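Local coordinates for 70 kDa protein (Xanthomonas sp., PDB 4B2N) that acts as a processive rubber oxygenase, a c-type cytochrome with two haems that cleaves the polyisoprene of natural latex using dioxygen, at residues A[112-117]-A[151-156]; A[130-135]-A[544-549]; A[142-147]-A[196-201]; A[146-151]-A[169-174]. One frame throughout, in Å; residues are numbered along the deposited sequence.

Overall arrangement
Following the chain, interaction 1 joins strand 112-113 and the start of helix 114-118 to strand 151-152 and the proline-rich loop behind it. Interaction 2 closes by far the longest loop, from the start of helix 133-141 to the surface turn at 544-549; it crosses interaction 1 and encloses interactions 3 and 4. These two leave from overlapping parts of the loop that follows helix 133-141: residues 142-147 meet 196-201, just past the first haem attachment site, while 146-151 meet 169-174. Both cross interaction 1. Interactions 1 and 4 share P151 and touch through Y117, Y152 and L169, and both reach the three-stranded sheet.

Interaction 1 of 4, residues A[112-117]-A[151-156]; sequences ALATSY and PYPLPG
T115 OG1 lies 2.9 Å from the oxygen of a bound water, which donates a second hydrogen bond to P153 O, so one solvent molecule bridges the first turn of helix 114-118 and the proline-rich segment 151-156. The threonine hydroxyl stands beside its own backbone N (chi1 -72°), which turns it to the water and also to P155, whose CG is 3.9 Å from T115 OG1. Just before it, A114 directs its methyl at P153: CB settles against the CG-CD edge of the proline ring, 3.7 Å from P153 CG.

Further in, two tyrosines form a T-shaped pair. Y117 sets its CD2-CE2 edge onto one face of the Y152 ring, with Y117 CE2 3.5 Å from Y152 CE2 and displaced toward the rim. The ring centroids are 5.0 Å apart and the planes stand at 84°. The Y152 hydroxyl is hydrogen-bonded to H118 ND1, so the same helix that supplies the edge also holds the far end of the ring it leans on. I187 of strand 186-189 touches both tyrosines. L113 sits at the N-cap position, and its O receives the Y117 N-H that closes the first helical turn. The arrangement is a T-shaped (edge-to-face) tyrosine pair that joins a short helix, leaving the edge strand of a three-stranded antiparallel sheet, to strand 151-152 of a separate two-stranded one.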
# COMPACT_ATOMS: atom_id res chain seq x y z
N ALA A 112 12.95 -15.14 -10.35
CA ALA A 112 13.50 -15.72 -11.60
C ALA A 112 14.99 -15.44 -11.71
O ALA A 112 15.49 -14.41 -11.21
CB ALA A 112 12.74 -15.12 -12.78
N LEU A 113 15.73 -16.31 -12.38
CA LEU A 113 17.08 -16.03 -12.78
C LEU A 113 17.04 -14.88 -13.77
O LEU A 113 16.06 -14.71 -14.56
CB LEU A 113 17.67 -17.28 -13.52
CG LEU A 113 17.68 -18.55 -12.67
CD1 LEU A 113 17.92 -19.70 -13.66
CD2 LEU A 113 18.80 -18.56 -11.63
N ALA A 114 18.09 -14.08 -13.75
CA ALA A 114 18.16 -13.04 -14.77
C ALA A 114 17.99 -13.58 -16.24
O ALA A 114 17.26 -12.98 -17.07
CB ALA A 114 19.44 -12.26 -14.58
N THR A 115 18.58 -14.73 -16.53
CA THR A 115 18.40 -15.27 -17.90
C THR A 115 16.97 -15.71 -18.19
O THR A 115 16.46 -15.53 -19.33
CB THR A 115 19.44 -16.38 -18.20
OG1 THR A 115 20.70 -15.71 -18.36
CG2 THR A 115 19.11 -17.14 -19.52
N SER A 116 16.27 -16.20 -17.18
CA SER A 116 14.90 -16.52 -17.38
C SER A 116 14.06 -15.28 -17.66
O SER A 116 13.11 -15.33 -18.49
CB SER A 116 14.33 -17.14 -16.12
OG SER A 116 14.90 -18.42 -15.85
N TYR A 117 14.36 -14.19 -16.94
CA TYR A 117 13.67 -12.95 -17.20
C TYR A 117 13.99 -12.43 -18.63
O TYR A 117 13.10 -12.06 -19.37
CB TYR A 117 14.01 -11.85 -16.15
CG TYR A 117 13.58 -10.52 -16.65
CD1 TYR A 117 12.25 -10.07 -16.44
CD2 TYR A 117 14.44 -9.70 -17.35
CE1 TYR A 117 11.83 -8.85 -16.94
CE2 TYR A 117 14.05 -8.46 -17.85
CZ TYR A 117 12.72 -8.05 -17.61
OH TYR A 117 12.28 -6.85 -18.03
N PRO A 151 19.48 -2.06 -13.33
CA PRO A 151 20.13 -2.99 -14.30
C PRO A 151 19.88 -4.49 -14.05
O PRO A 151 19.57 -4.92 -12.91
CB PRO A 151 21.63 -2.64 -14.11
CG PRO A 151 21.74 -2.32 -12.66
CD PRO A 151 20.43 -1.57 -12.31
N TYR A 152 20.06 -5.29 -15.09
CA TYR A 152 20.10 -6.75 -14.90
C TYR A 152 21.10 -7.30 -15.92
O TYR A 152 21.33 -6.64 -16.92
CB TYR A 152 18.72 -7.38 -15.10
CG TYR A 152 18.27 -7.55 -16.54
CD1 TYR A 152 18.58 -8.79 -17.24
CD2 TYR A 152 17.53 -6.55 -17.19
CE1 TYR A 152 18.12 -8.99 -18.56
CE2 TYR A 152 17.08 -6.77 -18.48
CZ TYR A 152 17.37 -7.99 -19.13
OH TYR A 152 16.93 -8.24 -20.39
N PRO A 153 21.73 -8.47 -15.63
CA PRO A 153 22.77 -8.91 -16.58
C PRO A 153 22.16 -9.70 -17.75
O PRO A 153 21.31 -10.60 -17.54
CB PRO A 153 23.64 -9.85 -15.72
CG PRO A 153 22.64 -10.46 -14.76
CD PRO A 153 21.73 -9.30 -14.40
N LEU A 154 22.58 -9.35 -18.96
CA LEU A 154 22.30 -10.15 -20.16
C LEU A 154 23.05 -11.47 -20.01
O LEU A 154 24.06 -11.51 -19.28
CB LEU A 154 22.78 -9.38 -21.39
CG LEU A 154 22.24 -7.94 -21.58
CD1 LEU A 154 22.47 -7.55 -23.03
CD2 LEU A 154 20.77 -7.73 -21.22
N PRO A 155 22.61 -12.51 -20.76
CA PRO A 155 23.27 -13.80 -20.72
C PRO A 155 24.76 -13.62 -20.92
O PRO A 155 25.18 -12.87 -21.81
CB PRO A 155 22.63 -14.53 -21.92
CG PRO A 155 21.20 -14.05 -21.86
CD PRO A 155 21.38 -12.56 -21.58
N GLY A 156 25.55 -14.26 -20.07
CA GLY A 156 26.98 -14.20 -20.23
C GLY A 156 27.64 -13.13 -19.40
O GLY A 156 28.87 -13.22 -19.09
O HOH W 1 22.13 -13.54 -17.08

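Interaction 2 of 4, residues A[130-135]-A[544-549]; sequences PPDFEE and AGIGGK
D132 and I546 make the central bond: I546 N donates to D132 OD2 at 3.0 Å, nearly straight at 167°. The N-H comes in on the syn side of the carboxylate, 15° out of its plane. The same oxygen has G545 CA at 3.3 Å, while D132 OD1 lies 3.6 Å from I546 CB, so the carboxylate spreads over the peptide and the root of the isoleucine together. Two prolines receive the rest of that side chain. I546 CD1 reaches P131 CG at 3.5 Å, the two side chains crossing at about a right angle, and P130 CB lies 4.1 Å from I546 CB.

Behind this first shell stand two turns. P130 to F133 is a type I turn, closed by F133 N to P130 O, and it presents P131 and D132 side by side. D132 holds the N-cap position of helix 133-141 but makes no capping bond with its side chain; with CG held between the backbone N and the carbonyl carbon (chi1 60°), the carboxylate goes across to I546 instead. In residues 544-549, G545 to G548 form a type II turn, bonded from G548 N to G545 O at 2.8 Å, with I546 second and G547, at positive phi, third. K549 anchors this loop through a salt bridge from NZ to D620 and a bond to W124 O, and its N is bonded to Y126 OH. F133 turns the other way, its ring meeting W124. The contact thus pins the loop between strands 536-538 and 560-561 onto the N-terminal end of helix 133-141, at the protein surface.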
# COMPACT_ATOMS: atom_id res chain seq x y z
N PRO A 130 11.16 -9.89 -29.16
CA PRO A 130 10.74 -8.80 -29.98
C PRO A 130 11.58 -7.53 -29.66
O PRO A 130 12.18 -7.45 -28.60
CB PRO A 130 9.28 -8.65 -29.61
CG PRO A 130 9.27 -9.00 -28.12
CD PRO A 130 10.23 -10.18 -28.05
N PRO A 131 11.70 -6.59 -30.61
CA PRO A 131 12.66 -5.50 -30.34
C PRO A 131 12.06 -4.50 -29.39
O PRO A 131 12.79 -3.66 -28.86
CB PRO A 131 12.89 -4.87 -31.71
CG PRO A 131 11.69 -5.25 -32.54
CD PRO A 131 11.35 -6.65 -32.04
N ASP A 132 10.74 -4.60 -29.19
CA ASP A 132 10.10 -3.78 -28.13
C ASP A 132 9.93 -4.52 -26.77
O ASP A 132 9.09 -4.14 -25.93
CB ASP A 132 8.77 -3.22 -28.60
CG ASP A 132 7.77 -4.33 -28.98
OD1 ASP A 132 8.15 -5.50 -28.99
OD2 ASP A 132 6.60 -3.98 -29.23
N PHE A 133 10.74 -5.57 -26.55
CA PHE A 133 10.64 -6.42 -25.37
C PHE A 133 10.53 -5.56 -24.08
O PHE A 133 9.68 -5.75 -23.25
CB PHE A 133 11.88 -7.30 -25.28
CG PHE A 133 11.96 -8.12 -24.01
CD1 PHE A 133 11.08 -9.17 -23.79
CD2 PHE A 133 12.93 -7.81 -23.00
CE1 PHE A 133 11.17 -9.92 -22.60
CE2 PHE A 133 13.02 -8.55 -21.81
CZ PHE A 133 12.11 -9.61 -21.60
N GLU A 134 11.42 -4.60 -23.93
CA GLU A 134 11.49 -3.90 -22.66
C GLU A 134 10.17 -3.12 -22.43
O GLU A 134 9.56 -3.15 -21.36
CB GLU A 134 12.78 -3.03 -22.73
CG GLU A 134 13.29 -2.59 -21.38
CD GLU A 134 14.51 -1.69 -21.52
OE1 GLU A 134 15.51 -2.07 -22.19
OE2 GLU A 134 14.41 -0.61 -20.91
N GLU A 135 9.62 -2.53 -23.48
CA GLU A 135 8.31 -1.91 -23.37
C GLU A 135 7.18 -2.90 -23.10
O GLU A 135 6.26 -2.59 -22.35
CB GLU A 135 8.00 -1.11 -24.63
CG GLU A 135 6.59 -0.49 -24.59
CD GLU A 135 6.37 0.49 -25.76
OE1 GLU A 135 6.32 0.07 -26.93
OE2 GLU A 135 6.34 1.69 -25.50
N ALA A 544 -1.04 -3.22 -28.65
CA ALA A 544 -0.33 -4.44 -28.37
C ALA A 544 1.10 -4.24 -28.90
O ALA A 544 1.38 -3.33 -29.70
CB ALA A 544 -1.03 -5.61 -29.09
N GLY A 545 2.05 -5.04 -28.44
CA GLY A 545 3.40 -4.91 -28.95
C GLY A 545 3.60 -5.87 -30.14
O GLY A 545 2.66 -6.50 -30.62
N ILE A 546 4.83 -5.94 -30.63
CA ILE A 546 5.24 -6.91 -31.70
C ILE A 546 5.04 -8.33 -31.25
O ILE A 546 5.60 -8.77 -30.21
CB ILE A 546 6.68 -6.72 -32.10
CG1 ILE A 546 6.78 -5.34 -32.78
CG2 ILE A 546 7.14 -7.82 -33.07
CD1 ILE A 546 8.22 -4.90 -32.91
N GLY A 547 4.28 -9.07 -32.03
CA GLY A 547 3.75 -10.37 -31.57
C GLY A 547 2.23 -10.31 -31.33
O GLY A 547 1.55 -11.36 -31.19
N GLY A 548 1.69 -9.10 -31.24
CA GLY A 548 0.24 -9.00 -31.15
C GLY A 548 -0.37 -9.13 -29.78
O GLY A 548 -1.59 -9.18 -29.66
N LYS A 549 0.47 -9.24 -28.73
CA LYS A 549 -0.04 -9.27 -27.38
C LYS A 549 0.54 -8.12 -26.54
O LYS A 549 1.28 -7.30 -27.05
CB LYS A 549 0.29 -10.62 -26.71
CG LYS A 549 -0.08 -11.84 -27.57
CD LYS A 549 0.16 -13.12 -26.78
CE LYS A 549 0.05 -14.36 -27.69
NZ LYS A 549 0.35 -15.56 -26.87

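Interaction 3 of 4, residues A[142-147]-A[196-201]; sequences GLYPAP and DSRLGT
Immediately after the CXXCH haem-attachment motif (C191, C194 and the axial ligand H195), the chain runs past loop 142-147 and joins it through R198 and Y144. R198 grips P145 O side-on with two nitrogens: NE donates at 2.8 Å and 155°, NH2 at 3.0 Å and a more bent 138°. The oxygen lies in the guanidinium plane, yet NH2 stands well above the carbonyl plane and NE is tilted from it. An arm extended from CG to NE carries the group there, running alongside Y144 CB. Beyond the bonds, P147 CB packs 3.7 Å from R198 NH2.

The Y144 ring lays one face against the backbone of 196-201. R198 N sits over its centre, 3.6 Å above the plane, and S197 CA, offset toward the rim, makes a CH-pi contact. Here the touching parts of the two segments run nearly at right angles; residues 142-147 have just left helix 133-141, which ends in a Schellman motif at G142. S197 CB approaches Y144 OH at 3.3 Å, but that hydroxyl is hydrogen-bonded to N213 OD1, which fixes the ring's outer end. D196, next to H195, is itself tied down by bonds to S192 OG and G210 N.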
# COMPACT_ATOMS: atom_id res chain seq x y z
N GLY A 142 1.93 -4.05 -16.07
CA GLY A 142 1.44 -2.80 -15.52
C GLY A 142 2.49 -2.05 -14.73
O GLY A 142 2.19 -1.44 -13.69
N LEU A 143 3.69 -2.00 -15.28
CA LEU A 143 4.85 -1.28 -14.68
C LEU A 143 5.24 -0.11 -15.62
O LEU A 143 4.44 0.26 -16.53
CB LEU A 143 6.03 -2.28 -14.50
CG LEU A 143 5.62 -3.49 -13.66
CD1 LEU A 143 6.79 -4.47 -13.56
CD2 LEU A 143 5.14 -3.04 -12.25
N TYR A 144 6.40 0.52 -15.41
CA TYR A 144 6.76 1.77 -16.13
C TYR A 144 8.26 1.75 -16.40
O TYR A 144 9.00 1.14 -15.63
CB TYR A 144 6.42 2.99 -15.28
CG TYR A 144 4.99 2.94 -14.82
CD1 TYR A 144 4.66 2.19 -13.68
CD2 TYR A 144 3.96 3.53 -15.58
CE1 TYR A 144 3.36 2.07 -13.24
CE2 TYR A 144 2.63 3.46 -15.15
CZ TYR A 144 2.33 2.65 -14.01
OH TYR A 144 1.05 2.52 -13.58
N PRO A 145 8.73 2.50 -17.42
CA PRO A 145 10.15 2.81 -17.55
C PRO A 145 10.60 3.53 -16.31
O PRO A 145 9.93 4.44 -15.78
CB PRO A 145 10.26 3.68 -18.83
CG PRO A 145 8.87 3.98 -19.26
CD PRO A 145 7.87 3.11 -18.47
N ALA A 146 11.66 3.00 -15.75
CA ALA A 146 12.15 3.52 -14.47
C ALA A 146 12.83 4.86 -14.68
O ALA A 146 13.44 5.08 -15.69
CB ALA A 146 13.16 2.51 -13.86
N PRO A 147 12.76 5.76 -13.68
CA PRO A 147 13.49 7.00 -13.73
C PRO A 147 14.93 6.86 -13.19
O PRO A 147 15.59 7.86 -13.01
CB PRO A 147 12.68 7.91 -12.78
CG PRO A 147 12.15 6.95 -11.79
CD PRO A 147 12.07 5.58 -12.40
N ASP A 196 4.42 2.69 -6.67
CA ASP A 196 4.88 3.76 -7.55
C ASP A 196 4.23 3.63 -8.94
O ASP A 196 3.88 2.51 -9.40
CB ASP A 196 6.44 3.76 -7.73
CG ASP A 196 7.14 4.27 -6.44
OD1 ASP A 196 6.96 5.44 -6.08
OD2 ASP A 196 7.80 3.46 -5.78
N SER A 197 4.12 4.78 -9.62
CA SER A 197 3.68 4.72 -11.03
C SER A 197 3.96 6.05 -11.66
O SER A 197 4.34 6.96 -10.96
CB SER A 197 2.17 4.46 -11.10
OG SER A 197 1.49 5.39 -10.24
N ARG A 198 3.77 6.15 -12.98
CA ARG A 198 3.94 7.42 -13.69
C ARG A 198 2.54 7.83 -14.00
O ARG A 198 1.77 6.98 -14.45
CB ARG A 198 4.68 7.16 -15.00
CG ARG A 198 6.17 6.93 -14.80
CD ARG A 198 6.85 6.86 -16.18
NE ARG A 198 8.30 6.67 -16.02
CZ ARG A 198 9.17 7.68 -15.93
NH1 ARG A 198 8.71 8.95 -15.90
NH2 ARG A 198 10.44 7.43 -15.74
N LEU A 199 2.21 9.11 -13.80
CA LEU A 199 1.04 9.69 -14.41
C LEU A 199 1.53 10.74 -15.42
O LEU A 199 2.05 11.80 -15.00
CB LEU A 199 0.16 10.35 -13.34
CG LEU A 199 -1.06 11.05 -13.91
CD1 LEU A 199 -1.83 10.03 -14.78
CD2 LEU A 199 -1.94 11.59 -12.78
N GLY A 200 1.23 10.47 -16.73
CA GLY A 200 1.87 11.14 -17.87
C GLY A 200 3.08 10.35 -18.32
O GLY A 200 3.76 9.75 -17.51
N THR A 201 3.32 10.34 -19.62
CA THR A 201 4.53 9.80 -20.15
C THR A 201 5.71 10.59 -19.54
O THR A 201 5.56 11.69 -18.93
CB THR A 201 4.59 9.94 -21.71
OG1 THR A 201 4.56 11.34 -22.05
CG2 THR A 201 3.41 9.30 -22.33

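Interaction 4 of 4, residues A[146-151]-A[169-174]; sequences APFRNP and LPLGLI
L169 and N150 supply the direct backbone bond of this contact: L169 N donates to N150 O at 2.8 Å, with an N-H...O angle of 157°. A water accepts from A146 N at 2.8 Å; its approach to L169 O is so short that a bridge to residues 169-174 is doubtful. Q168 flanks the pairing, its side-chain amide bonded to N150 N and F148 O.

Residues 170-173 then fold into a type II turn, closed by L173 N to P170 O at 3.1 Å, with G172 at positive phi in its third place. The turn leads into strand 173-174, an edge of the three-stranded sheet whose strand 186-189 runs on toward the haem-binding cysteines. L171 N, within the turn, is also held by the backbone of Y144.

Apolar side chains meet at L171. A146 CB lies 4.1 Å from L171 CB. L171 swings CG away from its own N (chi1 179°), and this brings CD1 to the F148 ring, 3.8 Å from CE1, the leucine meeting the phenylalanine nearly perpendicular. P170 and L173 also pack on V137 of helix 133-141.

Other carbons rest on backbone atoms. The A146 methyl sits 3.7 Å from L171 N, and nearer strand 151-152 the L169 side chain lies against the N150-P151 backbone, its CG 3.7 Å from N150 O and its CD1 3.8 Å from P151 O.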
# COMPACT_ATOMS: atom_id res chain seq x y z
N ALA A 146 11.66 3.00 -15.75
CA ALA A 146 12.15 3.52 -14.47
C ALA A 146 12.83 4.86 -14.68
O ALA A 146 13.44 5.08 -15.69
CB ALA A 146 13.16 2.51 -13.86
N PRO A 147 12.76 5.76 -13.68
CA PRO A 147 13.49 7.00 -13.73
C PRO A 147 14.93 6.86 -13.19
O PRO A 147 15.59 7.86 -13.01
CB PRO A 147 12.68 7.91 -12.78
CG PRO A 147 12.15 6.95 -11.79
CD PRO A 147 12.07 5.58 -12.40
N PHE A 148 15.41 5.65 -12.93
CA PHE A 148 16.77 5.46 -12.56
C PHE A 148 17.29 4.25 -13.35
O PHE A 148 16.49 3.51 -13.96
CB PHE A 148 16.95 5.20 -11.06
CG PHE A 148 16.00 4.18 -10.50
CD1 PHE A 148 14.75 4.60 -9.96
CD2 PHE A 148 16.36 2.84 -10.44
CE1 PHE A 148 13.85 3.64 -9.42
CE2 PHE A 148 15.46 1.87 -9.90
CZ PHE A 148 14.21 2.28 -9.44
N ARG A 149 18.59 4.07 -13.30
CA ARG A 149 19.24 2.93 -14.00
C ARG A 149 18.92 1.73 -13.08
O ARG A 149 19.15 1.79 -11.84
CB ARG A 149 20.74 3.15 -14.12
CG ARG A 149 21.49 2.00 -14.75
CD ARG A 149 22.98 2.28 -14.68
NE ARG A 149 23.57 1.07 -15.10
CZ ARG A 149 24.12 0.21 -14.27
NH1 ARG A 149 24.26 0.50 -12.97
NH2 ARG A 149 24.59 -0.89 -14.83
N ASN A 150 18.32 0.69 -13.66
CA ASN A 150 17.73 -0.41 -12.88
C ASN A 150 18.23 -1.66 -13.59
O ASN A 150 17.55 -2.25 -14.38
CB ASN A 150 16.21 -0.26 -12.96
CG ASN A 150 15.47 -1.28 -12.05
OD1 ASN A 150 14.24 -1.52 -12.26
ND2 ASN A 150 16.16 -1.91 -11.14
N PRO A 151 19.48 -2.06 -13.33
CA PRO A 151 20.13 -2.99 -14.30
C PRO A 151 19.88 -4.49 -14.05
O PRO A 151 19.57 -4.92 -12.91
CB PRO A 151 21.63 -2.64 -14.11
CG PRO A 151 21.74 -2.32 -12.66
CD PRO A 151 20.43 -1.57 -12.31
N LEU A 169 15.57 -2.93 -16.30
CA LEU A 169 14.30 -3.41 -15.86
C LEU A 169 13.34 -2.26 -15.67
O LEU A 169 13.77 -1.16 -15.34
CB LEU A 169 14.41 -4.10 -14.46
CG LEU A 169 15.39 -5.29 -14.39
CD1 LEU A 169 15.82 -5.50 -12.93
CD2 LEU A 169 14.70 -6.50 -15.02
N PRO A 170 12.02 -2.51 -15.86
CA PRO A 170 11.05 -1.45 -15.53
C PRO A 170 10.99 -1.14 -14.06
O PRO A 170 11.37 -2.00 -13.22
CB PRO A 170 9.69 -2.09 -15.87
CG PRO A 170 9.97 -3.14 -16.84
CD PRO A 170 11.35 -3.69 -16.43
N LEU A 171 10.46 0.03 -13.69
CA LEU A 171 10.21 0.37 -12.32
C LEU A 171 9.32 -0.70 -11.77
O LEU A 171 8.32 -1.04 -12.39
CB LEU A 171 9.42 1.66 -12.28
CG LEU A 171 9.05 2.18 -10.91
CD1 LEU A 171 10.24 2.46 -9.98
CD2 LEU A 171 8.12 3.40 -11.16
N GLY A 172 9.63 -1.25 -10.62
CA GLY A 172 8.71 -2.33 -10.16
C GLY A 172 9.30 -3.71 -10.18
O GLY A 172 8.82 -4.61 -9.49
N LEU A 173 10.33 -3.89 -10.99
CA LEU A 173 11.12 -5.13 -10.91
C LEU A 173 12.49 -4.67 -10.47
O LEU A 173 12.89 -3.49 -10.70
CB LEU A 173 11.29 -5.88 -12.25
CG LEU A 173 9.98 -6.44 -12.86
CD1 LEU A 173 10.16 -7.06 -14.25
CD2 LEU A 173 9.23 -7.41 -11.92
N ILE A 174 13.24 -5.63 -9.91
CA ILE A 174 14.57 -5.31 -9.45
C ILE A 174 15.46 -6.53 -9.52
O ILE A 174 15.02 -7.66 -9.26
CB ILE A 174 14.53 -4.67 -8.00
CG1 ILE A 174 15.87 -3.99 -7.67
CG2 ILE A 174 14.14 -5.74 -6.93
CD1 ILE A 174 15.93 -3.26 -6.30
O HOH W 2 13.07 0.83 -16.74